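Local coordinates for exoribonuclease II, mitochondrial (Candida glabrata, PDB 6F3H), which probably degrades RNA from the 3' end as the exoribonuclease component of the mitochondrial RNA degradosome, using a magnesium-dependent RNB-family active site, at residues A[270-281]-A[316-325]; A[750-758]-A[782-790]. The protein carries 1 engineered substitution. All coordinates share one frame; numbering follows the deposited sequence.

Overall arrangement
Two ways of joining helices to their surroundings appear in this single chain, one peripheral and one beside the RNA. Contact 1 pairs two helices of an all-helical region, with its centre about 38 Å from the centre of the chain and its nearest atom about 28 Å from the bound RNA. Contact 2 sets the long helix 725-761 against a loop of the C-terminal sheet, probably the S1 domain usual in this family, and comes within about 4 Å of the RNA. The centres of contact 1 and contact 2 are about 33 Å apart, and the nearest atoms of contact 1 and contact 2 about 15 Å. Neither contact includes Asp401 or Asp410, which bind the magnesium ion.

Contact 1. Residues A[270-281]-A[316-325]; sequences YQEIKAFAKLVN and IISKIFRHID
Asn281 OD1 accepts a hydrogen bond from Asp325 N at 3.2 Å, the donor tilted 33° from the plane of the amide carbonyl. Asn281 ND2 points at His323 O in a weak bond, so the amide reaches the backbone on both sides of Ile324, just past the end of helix 311-322. Its exact placing is doubtful, because the Asn281 and Asp325 side chains are modelled too close. His323 ND1 gives a 2.6 Å hydrogen bond to Lys319 O, which lies in the imidazole plane, although the donor sits above the plane of that carbonyl. With CG anti to the carbonyl carbon (chi1 -77°), the ring folds back over the last turn of helix 311-322, and His323 ND1 lies 4.0 Å from Ile273 CG2.

From this end an apolar seam runs back toward Tyr270. Helices 251-281 and 311-322 pack side by side in a helical region far from the magnesium site, their segments crossing at -42° with axes 9.5 Å apart. The chains come nearest at Ala277, whose CB lies 3.8 Å from Ile324 CG1. Val280 CG1 sets against Ile324 CG2 at 3.7 Å, Phe276 meets the CG2 branch of Ile320, and Ile273 presents CG2 to Ile320 CG1 and CD1 to Lys319 CB. Ile288 covers Phe276 and Val280, and Ile295 of helix 293-303 also packs on Phe276. At the far end Lys319 bends at its last torsion and lays CE over one face of the Tyr270 ring, 3.9 Å from the centroid (CH-pi), with NZ above the same ring (cation-pi). The chemistry implies an interface held chiefly by aliphatic packing, with one backbone bond and one weak one at one end and a cation-aromatic contact at the other.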
loop_
_atom_site.group_PDB
_atom_site.type_symbol
_atom_site.label_atom_id
_atom_site.label_comp_id
_atom_site.label_asym_id
_atom_site.label_seq_id
_atom_site.Cartn_x
_atom_site.Cartn_y
_atom_site.Cartn_z
ATOM N N TYR A 270 -27.684 3.264 32.126
ATOM C CA TYR A 270 -26.547 4.034 31.648
ATOM C C TYR A 270 -25.974 4.896 32.770
ATOM O O TYR A 270 -25.636 6.062 32.574
ATOM C CB TYR A 270 -26.957 4.875 30.433
ATOM C CG TYR A 270 -27.843 4.115 29.459
ATOM C CD1 TYR A 270 -27.299 3.264 28.518
ATOM C CD2 TYR A 270 -29.219 4.259 29.474
ATOM C CE1 TYR A 270 -28.101 2.559 27.631
ATOM C CE2 TYR A 270 -30.033 3.550 28.589
ATOM C CZ TYR A 270 -29.461 2.700 27.669
ATOM O OH TYR A 270 -30.231 1.982 26.772
ATOM N N GLN A 271 -25.915 4.330 33.975
ATOM C CA GLN A 271 -25.468 5.116 35.116
ATOM C C GLN A 271 -24.024 5.532 34.967
ATOM O O GLN A 271 -23.656 6.656 35.317
ATOM C CB GLN A 271 -25.649 4.349 36.413
ATOM C CG GLN A 271 -25.268 5.195 37.613
ATOM C CD GLN A 271 -25.294 4.416 38.911
ATOM O OE1 GLN A 271 -25.597 3.222 38.923
ATOM N NE2 GLN A 271 -25.002 5.096 40.021
ATOM N N GLU A 272 -23.180 4.628 34.485
ATOM C CA GLU A 272 -21.762 4.943 34.385
ATOM C C GLU A 272 -21.473 5.906 33.251
ATOM O O GLU A 272 -20.520 6.678 33.327
ATOM C CB GLU A 272 -20.957 3.669 34.268
ATOM C CG GLU A 272 -21.128 2.887 35.531
ATOM C CD GLU A 272 -20.288 3.476 36.641
ATOM O OE1 GLU A 272 -19.072 3.206 36.658
ATOM O OE2 GLU A 272 -20.830 4.247 37.471
ATOM N N ILE A 273 -22.248 5.848 32.179
ATOM C CA ILE A 273 -22.210 6.932 31.211
ATOM C C ILE A 273 -22.484 8.246 31.915
ATOM O O ILE A 273 -21.786 9.245 31.712
ATOM C CB ILE A 273 -23.253 6.682 30.108
ATOM C CG1 ILE A 273 -22.895 5.463 29.271
ATOM C CG2 ILE A 273 -23.435 7.925 29.240
ATOM C CD1 ILE A 273 -23.748 5.329 28.031
ATOM N N LYS A 274 -23.503 8.254 32.768
ATOM C CA LYS A 274 -23.937 9.482 33.413
ATOM C C LYS A 274 -22.893 9.981 34.398
ATOM O O LYS A 274 -22.592 11.176 34.438
ATOM C CB LYS A 274 -25.270 9.240 34.124
ATOM C CG LYS A 274 -26.451 9.079 33.203
ATOM C CD LYS A 274 -27.609 8.479 33.951
ATOM C CE LYS A 274 -28.747 8.101 33.031
ATOM N NZ LYS A 274 -29.654 7.174 33.762
ATOM N N ALA A 275 -22.334 9.074 35.196
ATOM C CA ALA A 275 -21.307 9.456 36.147
ATOM C C ALA A 275 -20.107 10.054 35.430
ATOM O O ALA A 275 -19.556 11.072 35.861
ATOM C CB ALA A 275 -20.902 8.235 36.966
ATOM N N PHE A 276 -19.713 9.446 34.313
ATOM C CA PHE A 276 -18.583 9.931 33.526
ATOM C C PHE A 276 -18.851 11.313 32.958
ATOM O O PHE A 276 -18.025 12.220 33.080
ATOM C CB PHE A 276 -18.289 8.942 32.406
ATOM C CG PHE A 276 -17.207 9.387 31.458
ATOM C CD1 PHE A 276 -15.868 9.092 31.722
ATOM C CD2 PHE A 276 -17.519 10.066 30.290
ATOM C CE1 PHE A 276 -14.862 9.499 30.861
ATOM C CE2 PHE A 276 -16.516 10.457 29.422
ATOM C CZ PHE A 276 -15.186 10.174 29.716
ATOM N N ALA A 277 -19.966 11.473 32.256
ATOM C CA ALA A 277 -20.240 12.767 31.657
ATOM C C ALA A 277 -20.261 13.866 32.706
ATOM O O ALA A 277 -19.882 15.007 32.425
ATOM C CB ALA A 277 -21.573 12.721 30.915
ATOM N N LYS A 278 -20.619 13.541 33.939
ATOM C CA LYS A 278 -20.614 14.580 34.949
ATOM C C LYS A 278 -19.196 15.035 35.204
ATOM O O LYS A 278 -18.901 16.233 35.155
ATOM C CB LYS A 278 -21.261 14.090 36.230
ATOM C CG LYS A 278 -21.825 15.249 36.998
ATOM C CD LYS A 278 -21.930 14.952 38.465
ATOM C CE LYS A 278 -23.115 15.693 39.052
ATOM N NZ LYS A 278 -24.449 15.115 38.613
ATOM N N LEU A 279 -18.292 14.073 35.414
ATOM C CA LEU A 279 -16.881 14.370 35.646
ATOM C C LEU A 279 -16.302 15.240 34.546
ATOM O O LEU A 279 -15.515 16.159 34.804
ATOM C CB LEU A 279 -16.098 13.066 35.728
ATOM C CG LEU A 279 -16.624 12.072 36.753
ATOM C CD1 LEU A 279 -15.895 10.770 36.670
ATOM C CD2 LEU A 279 -16.401 12.655 38.098
ATOM N N VAL A 280 -16.673 14.951 33.307
ATOM C CA VAL A 280 -16.208 15.745 32.185
ATOM C C VAL A 280 -16.738 17.171 32.271
ATOM O O VAL A 280 -15.998 18.136 32.042
ATOM C CB VAL A 280 -16.626 15.043 30.889
ATOM C CG1 VAL A 280 -16.325 15.895 29.706
ATOM C CG2 VAL A 280 -15.899 13.741 30.809
ATOM N N ASN A 281 -18.013 17.331 32.636
ATOM C CA ASN A 281 -18.588 18.665 32.682
ATOM C C ASN A 281 -18.057 19.445 33.859
ATOM O O ASN A 281 -17.898 20.665 33.773
ATOM C CB ASN A 281 -20.097 18.576 32.754
ATOM C CG ASN A 281 -20.662 17.783 31.629
ATOM O OD1 ASN A 281 -20.299 17.989 30.467
ATOM N ND2 ASN A 281 -21.562 16.864 31.950
ATOM N N ILE A 316 -23.250 3.734 21.926
ATOM C CA ILE A 316 -22.698 4.049 23.235
ATOM C C ILE A 316 -22.022 5.400 23.190
ATOM O O ILE A 316 -22.284 6.282 24.007
ATOM C CB ILE A 316 -21.707 2.963 23.669
ATOM C CG1 ILE A 316 -22.442 1.688 24.074
ATOM C CG2 ILE A 316 -20.936 3.454 24.843
ATOM C CD1 ILE A 316 -23.239 1.847 25.301
ATOM N N ILE A 317 -21.175 5.597 22.193
ATOM C CA ILE A 317 -20.418 6.836 22.106
ATOM C C ILE A 317 -21.337 8.012 21.834
ATOM O O ILE A 317 -21.117 9.111 22.342
ATOM C CB ILE A 317 -19.335 6.686 21.029
ATOM C CG1 ILE A 317 -18.193 5.810 21.569
ATOM C CG2 ILE A 317 -18.899 8.022 20.550
ATOM C CD1 ILE A 317 -17.173 5.371 20.573
ATOM N N SER A 318 -22.392 7.804 21.042
ATOM C CA SER A 318 -23.369 8.868 20.820
ATOM C C SER A 318 -24.006 9.301 22.130
ATOM O O SER A 318 -24.122 10.501 22.412
ATOM C CB SER A 318 -24.449 8.389 19.850
ATOM O OG SER A 318 -23.926 8.208 18.546
ATOM N N LYS A 319 -24.372 8.327 22.969
ATOM C CA LYS A 319 -24.993 8.612 24.257
ATOM C C LYS A 319 -24.066 9.415 25.147
ATOM O O LYS A 319 -24.491 10.353 25.830
ATOM C CB LYS A 319 -25.377 7.295 24.930
ATOM C CG LYS A 319 -26.709 6.700 24.457
ATOM C CD LYS A 319 -26.875 5.232 24.788
ATOM C CE LYS A 319 -28.346 4.875 24.929
ATOM N NZ LYS A 319 -29.256 5.906 24.357
ATOM N N ILE A 320 -22.792 9.066 25.147
ATOM C CA ILE A 320 -21.820 9.788 25.953
ATOM C C ILE A 320 -21.685 11.231 25.493
ATOM O O ILE A 320 -21.713 12.159 26.300
ATOM C CB ILE A 320 -20.468 9.077 25.882
ATOM C CG1 ILE A 320 -20.588 7.688 26.477
ATOM C CG2 ILE A 320 -19.438 9.909 26.581
ATOM C CD1 ILE A 320 -19.299 7.008 26.568
ATOM N N PHE A 321 -21.508 11.447 24.198
ATOM C CA PHE A 321 -21.429 12.817 23.728
ATOM C C PHE A 321 -22.708 13.550 24.045
ATOM O O PHE A 321 -22.684 14.723 24.414
ATOM C CB PHE A 321 -21.186 12.856 22.230
ATOM C CG PHE A 321 -19.786 12.506 21.834
ATOM C CD1 PHE A 321 -18.736 12.763 22.668
ATOM C CD2 PHE A 321 -19.524 11.970 20.597
ATOM C CE1 PHE A 321 -17.465 12.464 22.296
ATOM C CE2 PHE A 321 -18.243 11.671 20.225
ATOM C CZ PHE A 321 -17.218 11.919 21.084
ATOM N N ARG A 322 -23.838 12.857 23.935
ATOM C CA ARG A 322 -25.115 13.496 24.214
ATOM C C ARG A 322 -25.172 13.965 25.656
ATOM O O ARG A 322 -25.850 14.938 25.965
ATOM C CB ARG A 322 -26.263 12.530 23.894
ATOM C CG ARG A 322 -27.601 13.218 23.784
ATOM C CD ARG A 322 -28.879 12.364 23.675
ATOM N NE ARG A 322 -28.836 10.955 24.054
ATOM C CZ ARG A 322 -29.037 10.518 25.288
ATOM N NH1 ARG A 322 -29.243 11.397 26.260
ATOM N NH2 ARG A 322 -29.023 9.213 25.552
ATOM N N HIS A 323 -24.440 13.321 26.539
ATOM C CA HIS A 323 -24.433 13.713 27.932
ATOM C C HIS A 323 -23.362 14.728 28.286
ATOM O O HIS A 323 -23.192 15.012 29.472
ATOM C CB HIS A 323 -24.284 12.492 28.815
ATOM C CG HIS A 323 -25.540 11.700 28.944
ATOM N ND1 HIS A 323 -25.935 10.782 27.997
ATOM C CD2 HIS A 323 -26.518 11.725 29.873
ATOM C CE1 HIS A 323 -27.083 10.245 28.357
ATOM N NE2 HIS A 323 -27.461 10.805 29.490
ATOM N N ILE A 324 -22.580 15.222 27.329
ATOM C CA ILE A 324 -21.497 16.160 27.616
ATOM C C ILE A 324 -21.790 17.491 26.939
ATOM O O ILE A 324 -22.036 17.529 25.731
ATOM C CB ILE A 324 -20.136 15.605 27.167
ATOM C CG1 ILE A 324 -19.749 14.410 28.026
ATOM C CG2 ILE A 324 -19.076 16.660 27.310
ATOM C CD1 ILE A 324 -18.835 13.497 27.359
ATOM N N ASP A 325 -21.698 18.583 27.700
ATOM C CA ASP A 325 -22.230 19.864 27.238
ATOM C C ASP A 325 -21.602 20.301 25.932
ATOM O O ASP A 325 -22.298 20.556 24.944
ATOM C CB ASP A 325 -21.995 20.940 28.288
ATOM C CG ASP A 325 -22.679 20.628 29.574
ATOM O OD1 ASP A 325 -22.362 19.580 30.160
ATOM O OD2 ASP A 325 -23.540 21.424 29.993
#

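Contact 2. Residues A[750-758]-A[782-790]; sequences STYWTLKHL and LFPEYSYAR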
loop_
_atom_site.group_PDB
_atom_site.type_symbol
_atom_site.label_atom_id
_atom_site.label_comp_id
_atom_site.label_asym_id
_atom_site.label_seq_id
_atom_site.Cartn_x
_atom_site.Cartn_y
_atom_site.Cartn_z
ATOM N N SER A 750 -0.859 11.518 6.589
ATOM C CA SER A 750 -0.470 12.769 5.969
ATOM C C SER A 750 -1.663 13.681 5.810
ATOM O O SER A 750 -1.575 14.886 6.055
ATOM C CB SER A 750 0.188 12.477 4.637
ATOM O OG SER A 750 1.385 11.732 4.825
ATOM N N THR A 751 -2.794 13.124 5.402
ATOM C CA THR A 751 -4.053 13.862 5.441
ATOM C C THR A 751 -4.311 14.457 6.813
ATOM O O THR A 751 -4.678 15.629 6.934
ATOM C CB THR A 751 -5.187 12.964 5.045
ATOM O OG1 THR A 751 -4.893 12.422 3.759
ATOM C CG2 THR A 751 -6.400 13.760 4.951
ATOM N N TYR A 752 -4.172 13.643 7.866
ATOM C CA TYR A 752 -4.418 14.158 9.203
ATOM C C TYR A 752 -3.611 15.409 9.419
ATOM O O TYR A 752 -4.135 16.413 9.896
ATOM C CB TYR A 752 -4.067 13.111 10.254
ATOM C CG TYR A 752 -3.938 13.622 11.684
ATOM C CD1 TYR A 752 -5.046 14.081 12.394
ATOM C CD2 TYR A 752 -2.723 13.603 12.344
ATOM C CE1 TYR A 752 -4.930 14.522 13.719
ATOM C CE2 TYR A 752 -2.605 14.047 13.669
ATOM C CZ TYR A 752 -3.689 14.502 14.342
ATOM O OH TYR A 752 -3.451 14.913 15.632
ATOM N N TRP A 753 -2.345 15.390 8.984
ATOM C CA TRP A 753 -1.447 16.516 9.207
ATOM C C TRP A 753 -1.699 17.661 8.229
ATOM O O TRP A 753 -1.605 18.831 8.614
ATOM C CB TRP A 753 0.003 16.055 9.134
ATOM C CG TRP A 753 0.412 15.173 10.272
ATOM C CD1 TRP A 753 0.706 13.851 10.198
ATOM C CD2 TRP A 753 0.554 15.537 11.659
ATOM N NE1 TRP A 753 1.051 13.372 11.441
ATOM C CE2 TRP A 753 0.955 14.384 12.355
ATOM C CE3 TRP A 753 0.391 16.722 12.371
ATOM C CZ2 TRP A 753 1.189 14.375 13.721
ATOM C CZ3 TRP A 753 0.628 16.711 13.737
ATOM C CH2 TRP A 753 1.019 15.545 14.395
ATOM N N THR A 754 -1.960 17.367 6.958
ATOM C CA THR A 754 -2.397 18.426 6.058
ATOM C C THR A 754 -3.528 19.216 6.683
ATOM O O THR A 754 -3.464 20.446 6.775
ATOM C CB THR A 754 -2.880 17.844 4.740
ATOM O OG1 THR A 754 -1.857 17.022 4.189
ATOM C CG2 THR A 754 -3.209 18.949 3.770
ATOM N N LEU A 755 -4.561 18.507 7.164
ATOM C CA LEU A 755 -5.751 19.165 7.693
ATOM C C LEU A 755 -5.473 19.869 9.012
ATOM O O LEU A 755 -5.917 21.005 9.213
ATOM C CB LEU A 755 -6.876 18.158 7.875
ATOM C CG LEU A 755 -7.385 17.396 6.650
ATOM C CD1 LEU A 755 -8.677 16.673 6.983
ATOM C CD2 LEU A 755 -7.584 18.290 5.461
ATOM N N LYS A 756 -4.724 19.226 9.916
ATOM C CA LYS A 756 -4.418 19.841 11.208
ATOM C C LYS A 756 -3.711 21.174 11.013
ATOM O O LYS A 756 -3.859 22.090 11.827
ATOM C CB LYS A 756 -3.552 18.887 12.044
ATOM C CG LYS A 756 -3.420 19.197 13.545
ATOM C CD LYS A 756 -3.154 17.925 14.403
ATOM C CE LYS A 756 -2.904 18.245 15.910
ATOM N NZ LYS A 756 -1.940 17.314 16.633
ATOM N N HIS A 757 -2.977 21.311 9.918
ATOM C CA HIS A 757 -2.350 22.578 9.588
ATOM C C HIS A 757 -3.371 23.576 9.064
ATOM O O HIS A 757 -3.393 24.736 9.484
ATOM C CB HIS A 757 -1.265 22.345 8.551
ATOM C CG HIS A 757 -0.922 23.569 7.779
ATOM N ND1 HIS A 757 -0.204 24.607 8.328
ATOM C CD2 HIS A 757 -1.196 23.927 6.503
ATOM C CE1 HIS A 757 -0.049 25.553 7.421
ATOM N NE2 HIS A 757 -0.638 25.164 6.304
ATOM N N LEU A 758 -4.234 23.132 8.150
ATOM C CA LEU A 758 -5.267 24.013 7.623
ATOM C C LEU A 758 -6.136 24.534 8.746
ATOM O O LEU A 758 -6.678 25.643 8.654
ATOM C CB LEU A 758 -6.127 23.276 6.607
ATOM C CG LEU A 758 -5.364 22.830 5.368
ATOM C CD1 LEU A 758 -6.350 22.471 4.285
ATOM C CD2 LEU A 758 -4.384 23.888 4.899
ATOM N N LEU A 782 -9.884 18.682 -4.840
ATOM C CA LEU A 782 -8.584 18.642 -4.190
ATOM C C LEU A 782 -7.948 20.018 -4.206
ATOM O O LEU A 782 -8.345 20.907 -4.965
ATOM C CB LEU A 782 -7.653 17.633 -4.867
ATOM C CG LEU A 782 -7.521 17.706 -6.391
ATOM C CD1 LEU A 782 -6.748 18.919 -6.917
ATOM C CD2 LEU A 782 -6.906 16.428 -6.898
ATOM N N PHE A 783 -6.932 20.172 -3.364
ATOM C CA PHE A 783 -6.155 21.399 -3.399
ATOM C C PHE A 783 -4.950 21.240 -4.294
ATOM O O PHE A 783 -4.178 20.290 -4.125
ATOM C CB PHE A 783 -5.667 21.814 -2.029
ATOM C CG PHE A 783 -6.712 22.391 -1.191
ATOM C CD1 PHE A 783 -8.040 22.295 -1.569
ATOM C CD2 PHE A 783 -6.380 23.094 -0.058
ATOM C CE1 PHE A 783 -9.032 22.839 -0.802
ATOM C CE2 PHE A 783 -7.361 23.655 0.715
ATOM C CZ PHE A 783 -8.696 23.525 0.340
ATOM N N PRO A 784 -4.751 22.144 -5.234
ATOM C CA PRO A 784 -3.503 22.107 -5.980
ATOM C C PRO A 784 -2.319 22.293 -5.059
ATOM O O PRO A 784 -1.289 21.624 -5.218
ATOM C CB PRO A 784 -3.670 23.264 -6.963
ATOM C CG PRO A 784 -5.150 23.475 -7.033
ATOM C CD PRO A 784 -5.619 23.246 -5.658
ATOM N N GLU A 785 -2.448 23.170 -4.065
ATOM C CA GLU A 785 -1.303 23.416 -3.209
ATOM C C GLU A 785 -0.975 22.208 -2.337
ATOM O O GLU A 785 0.184 22.053 -1.937
ATOM C CB GLU A 785 -1.562 24.664 -2.355
ATOM N N TYR A 786 -1.938 21.319 -2.081
ATOM C CA TYR A 786 -1.718 20.207 -1.165
ATOM C C TYR A 786 -2.227 18.916 -1.771
ATOM O O TYR A 786 -3.373 18.843 -2.225
ATOM C CB TYR A 786 -2.414 20.385 0.170
ATOM C CG TYR A 786 -2.100 21.634 0.920
ATOM C CD1 TYR A 786 -2.756 22.830 0.640
ATOM C CD2 TYR A 786 -1.140 21.621 1.920
ATOM C CE1 TYR A 786 -2.467 23.968 1.359
ATOM C CE2 TYR A 786 -0.846 22.741 2.634
ATOM C CZ TYR A 786 -1.504 23.909 2.355
ATOM O OH TYR A 786 -1.176 25.018 3.088
ATOM N N SER A 787 -1.419 17.870 -1.668
ATOM C CA SER A 787 -1.819 16.598 -2.243
ATOM C C SER A 787 -2.839 15.863 -1.375
ATOM O O SER A 787 -3.733 15.198 -1.913
ATOM C CB SER A 787 -0.575 15.737 -2.469
ATOM O OG SER A 787 0.251 16.281 -3.488
ATOM N N TYR A 788 -2.751 15.989 -0.047
ATOM C CA TYR A 788 -3.565 15.202 0.874
ATOM C C TYR A 788 -4.689 16.000 1.494
ATOM O O TYR A 788 -5.283 15.572 2.482
ATOM C CB TYR A 788 -2.689 14.612 1.969
ATOM C CG TYR A 788 -1.727 13.616 1.403
ATOM C CD1 TYR A 788 -2.136 12.704 0.439
ATOM C CD2 TYR A 788 -0.406 13.604 1.810
ATOM C CE1 TYR A 788 -1.251 11.786 -0.090
ATOM C CE2 TYR A 788 0.493 12.694 1.300
ATOM C CZ TYR A 788 0.071 11.785 0.346
ATOM O OH TYR A 788 0.977 10.879 -0.174
ATOM N N ALA A 789 -4.983 17.147 0.937
ATOM C CA ALA A 789 -6.152 17.907 1.303
ATOM C C ALA A 789 -7.169 17.624 0.209
ATOM O O ALA A 789 -7.239 18.336 -0.792
ATOM C CB ALA A 789 -5.833 19.389 1.426
ATOM N N ARG A 790 -7.904 16.528 0.364
ATOM C CA ARG A 790 -9.021 16.193 -0.509
ATOM C C ARG A 790 -10.330 16.355 0.257
ATOM O O ARG A 790 -10.449 15.892 1.397
ATOM C CB ARG A 790 -8.900 14.771 -1.047
ATOM C CG ARG A 790 -8.061 14.659 -2.278
ATOM C CD ARG A 790 -7.394 13.302 -2.332
ATOM N NE ARG A 790 -6.533 13.140 -3.508
ATOM C CZ ARG A 790 -6.968 12.865 -4.740
ATOM N NH1 ARG A 790 -8.270 12.696 -4.988
ATOM N NH2 ARG A 790 -6.094 12.741 -5.731
#
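Thr754 and Ala789 meet where the fit is close, methyl against methyl: CG2 of Thr754 lies 3.5 Å from Ala789 CB. The same Thr754 CG2 also rests 3.9 Å from Tyr786 CD2. This placement follows from the threonine's rotation (chi1 -55°), which sets CG2 anti to the backbone N and turns OG1 back to its own helix, where it donates to Ser750 O. That carbonyl also accepts the backbone N of Thr754, so the hydroxyl is satisfied within the helix while the methyl serves the interface. Thr754 OG1 still lies 3.4 Å from Tyr788 CB. The chains come nearest here, Thr751 CA to Tyr788 CA 4.8 Å; Thr751 turns CG2 toward Tyr788 O, while its OG1 bonds to Arg747 O in the preceding turn. Val581 of strand 580-584 packs on Thr754 too.

One turn further on, Leu758 divides its two methyls between aromatic neighbours. Leu758 CD1 approaches Phe783 CE2 at 3.9 Å, and Leu758 CD2 lies 3.8 Å from Tyr786 CZ. Phe783 in turn stacks on His766.

The partly exposed flank is looser. His757 NE2 donates to Tyr786 OH at 3.3 Å, with the oxygen in the imidazole plane, but the N-H...O angle of 132° makes the bond weak. Phe596 meets both rings, edge-to-face with Tyr786. Arg790, at the end of the loop segment and without a contact to the helix, packs on an adenine base of the bound RNA. With a single, bent hydrogen bond across it, the contact depends mainly on methyl and aromatic packing to seat this loop of the C-terminal beta domain, probably the S1 domain usual in this family, on helix 725-761.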